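Local coordinates for fatty acid-binding protein 2 (Manduca sexta, PDB 1MDC), which binds a single fatty acid molecule inside the beta-barrel of a cytoplasmic fatty acid-binding protein of the calycin superfamily, as a cytoplasmic lipid carrier, at residues N15-G18 / F19-A23. Sequence-based numbering, arbitrary orientation.
Sequences NFDG and FLKSA
Phe16 and Leu20 meet one turn apart on the inner side of helix 16-21, the first helix of the helix-turn-helix lid that closes the beta-barrel of fatty acid-binding proteins. Leu20 CD1 sits over one face of the Phe16 ring, 4.0 Å from its centroid and 18° off the normal, a CH-pi contact. The ring reaches this place because its CG stands anti to the backbone N (chi1 -169°). Phe19 comes to the same ring obliquely, CD2 lying 4.0 Å from Phe16 CE1, and itself touches the bound palmitic acid; Arg128, which binds the fatty acid, makes a cation-pi contact with Phe16. Leu20 packs against Ile30, Leu33 and Val34 of helix 27-35. This buried side contrasts with the outer one, where exposed Lys21 stretches back along the helix to partly exposed Asp17. Replacing Asp17 by an alanine would probably leave the Lys21 ammonium without its mate and free to swing. Backbone i to i+4 bonds hold the successive turns together, among them Leu20 N to Phe16 O at 3.0 Å. In the outer salt bridge, Lys21 NZ meets Asp17 OD2 nearly end-on to its C-O bond, at 2.6 Å.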
ATOM      1  N   ASN A  15      -7.815  -2.451  12.325  1.00 11.32           N
ATOM      2  CA  ASN A  15      -7.320  -3.821  12.182  1.00  6.33           C
ATOM      3  C   ASN A  15      -5.979  -3.948  11.495  1.00  4.67           C
ATOM      4  O   ASN A  15      -5.637  -5.026  11.012  1.00  9.56           O
ATOM      5  CB  ASN A  15      -8.378  -4.736  11.478  1.00  9.33           C
ATOM      6  CG  ASN A  15      -9.669  -4.827  12.280  1.00 23.28           C
ATOM      7  OD1 ASN A  15      -9.683  -4.599  13.501  1.00 18.44           O
ATOM      8  ND2 ASN A  15     -10.763  -5.140  11.608  1.00 13.30           N
ATOM      9  N   PHE A  16      -5.214  -2.860  11.450  1.00 10.12           N
ATOM     10  CA  PHE A  16      -3.920  -2.922  10.801  1.00  9.17           C
ATOM     11  C   PHE A  16      -2.937  -3.778  11.599  1.00  7.84           C
ATOM     12  O   PHE A  16      -2.137  -4.512  11.060  1.00 10.69           O
ATOM     13  CB  PHE A  16      -3.407  -1.524  10.430  1.00 10.82           C
ATOM     14  CG  PHE A  16      -2.180  -1.437   9.521  1.00 12.63           C
ATOM     15  CD1 PHE A  16      -2.126  -2.129   8.322  1.00 11.04           C
ATOM     16  CD2 PHE A  16      -1.101  -0.616   9.891  1.00 11.50           C
ATOM     17  CE1 PHE A  16      -1.005  -2.010   7.482  1.00 12.36           C
ATOM     18  CE2 PHE A  16       0.031  -0.505   9.078  1.00 10.90           C
ATOM     19  CZ  PHE A  16       0.063  -1.209   7.877  1.00  9.52           C
ATOM     20  N   ASP A  17      -2.996  -3.701  12.901  1.00  8.59           N
ATOM     21  CA  ASP A  17      -2.082  -4.516  13.685  1.00 14.19           C
ATOM     22  C   ASP A  17      -2.321  -6.008  13.436  1.00  6.12           C
ATOM     23  O   ASP A  17      -1.414  -6.834  13.362  1.00 13.01           O
ATOM     24  CB  ASP A  17      -2.299  -4.154  15.168  1.00 17.35           C
ATOM     25  CG  ASP A  17      -1.383  -4.939  16.109  1.00 41.67           C
ATOM     26  OD1 ASP A  17      -0.238  -4.348  16.322  1.00 49.63           O
ATOM     27  OD2 ASP A  17      -1.665  -6.000  16.644  1.00100.00           O
ATOM     28  N   GLY A  18      -3.591  -6.362  13.295  1.00 10.65           N
ATOM     29  CA  GLY A  18      -4.005  -7.732  13.050  1.00  9.04           C
ATOM     30  C   GLY A  18      -3.467  -8.223  11.756  1.00  9.37           C
ATOM     31  O   GLY A  18      -2.982  -9.345  11.642  1.00  8.91           O
ATOM     32  N   PHE A  19      -3.544  -7.359  10.760  1.00  8.37           N
ATOM     33  CA  PHE A  19      -3.021  -7.754   9.478  1.00  8.06           C
ATOM     34  C   PHE A  19      -1.495  -7.944   9.554  1.00  6.66           C
ATOM     35  O   PHE A  19      -0.964  -8.877   8.972  1.00  8.82           O
ATOM     36  CB  PHE A  19      -3.279  -6.638   8.365  1.00  4.21           C
ATOM     37  CG  PHE A  19      -2.393  -6.815   7.165  1.00 10.12           C
ATOM     38  CD1 PHE A  19      -2.614  -7.842   6.254  1.00 10.85           C
ATOM     39  CD2 PHE A  19      -1.338  -5.949   6.947  1.00 12.99           C
ATOM     40  CE1 PHE A  19      -1.796  -8.000   5.141  1.00 21.21           C
ATOM     41  CE2 PHE A  19      -0.488  -6.110   5.832  1.00 14.94           C
ATOM     42  CZ  PHE A  19      -0.717  -7.121   4.934  1.00 13.03           C
ATOM     43  N   LEU A  20      -0.769  -7.058  10.238  1.00  8.06           N
ATOM     44  CA  LEU A  20       0.683  -7.200  10.299  1.00  8.49           C
ATOM     45  C   LEU A  20       1.112  -8.458  11.037  1.00  9.66           C
ATOM     46  O   LEU A  20       2.142  -9.064  10.725  1.00 13.95           O
ATOM     47  CB  LEU A  20       1.279  -5.994  10.940  1.00  9.59           C
ATOM     48  CG  LEU A  20       1.064  -4.729  10.086  1.00  8.74           C
ATOM     49  CD1 LEU A  20       1.457  -3.527  10.887  1.00 12.42           C
ATOM     50  CD2 LEU A  20       1.909  -4.755   8.839  1.00  8.81           C
ATOM     51  N   LYS A  21       0.309  -8.858  12.024  1.00 10.15           N
ATOM     52  CA  LYS A  21       0.625 -10.069  12.786  1.00  7.15           C
ATOM     53  C   LYS A  21       0.535 -11.273  11.864  1.00 10.01           C
ATOM     54  O   LYS A  21       1.344 -12.183  11.865  1.00 16.37           O
ATOM     55  CB  LYS A  21      -0.240 -10.296  14.038  1.00 13.50           C
ATOM     56  CG  LYS A  21       0.102  -9.303  15.158  1.00 10.95           C
ATOM     57  CD  LYS A  21      -1.002  -9.317  16.210  1.00 20.33           C
ATOM     58  CE  LYS A  21      -0.671  -8.636  17.499  1.00 79.18           C
ATOM     59  NZ  LYS A  21      -1.902  -8.129  18.120  1.00 82.63           N
ATOM     60  N   SER A  22      -0.475 -11.271  11.034  1.00 11.95           N
ATOM     61  CA  SER A  22      -0.681 -12.354  10.100  1.00  6.66           C
ATOM     62  C   SER A  22       0.424 -12.435   9.077  1.00  9.73           C
ATOM     63  O   SER A  22       0.542 -13.427   8.351  1.00  9.34           O
ATOM     64  CB  SER A  22      -2.048 -12.175   9.413  1.00 15.23           C
ATOM     65  OG  SER A  22      -1.897 -11.336   8.212  1.00 14.59           O
ATOM     66  N   ALA A  23       1.228 -11.375   9.028  1.00 12.36           N
ATOM     67  CA  ALA A  23       2.325 -11.339   8.086  1.00 12.38           C
ATOM     68  C   ALA A  23       3.634 -11.853   8.697  1.00 16.98           C
ATOM     69  O   ALA A  23       4.674 -11.961   8.020  1.00 15.77           O
ATOM     70  CB  ALA A  23       2.439 -10.013   7.348  1.00  9.79           C
TER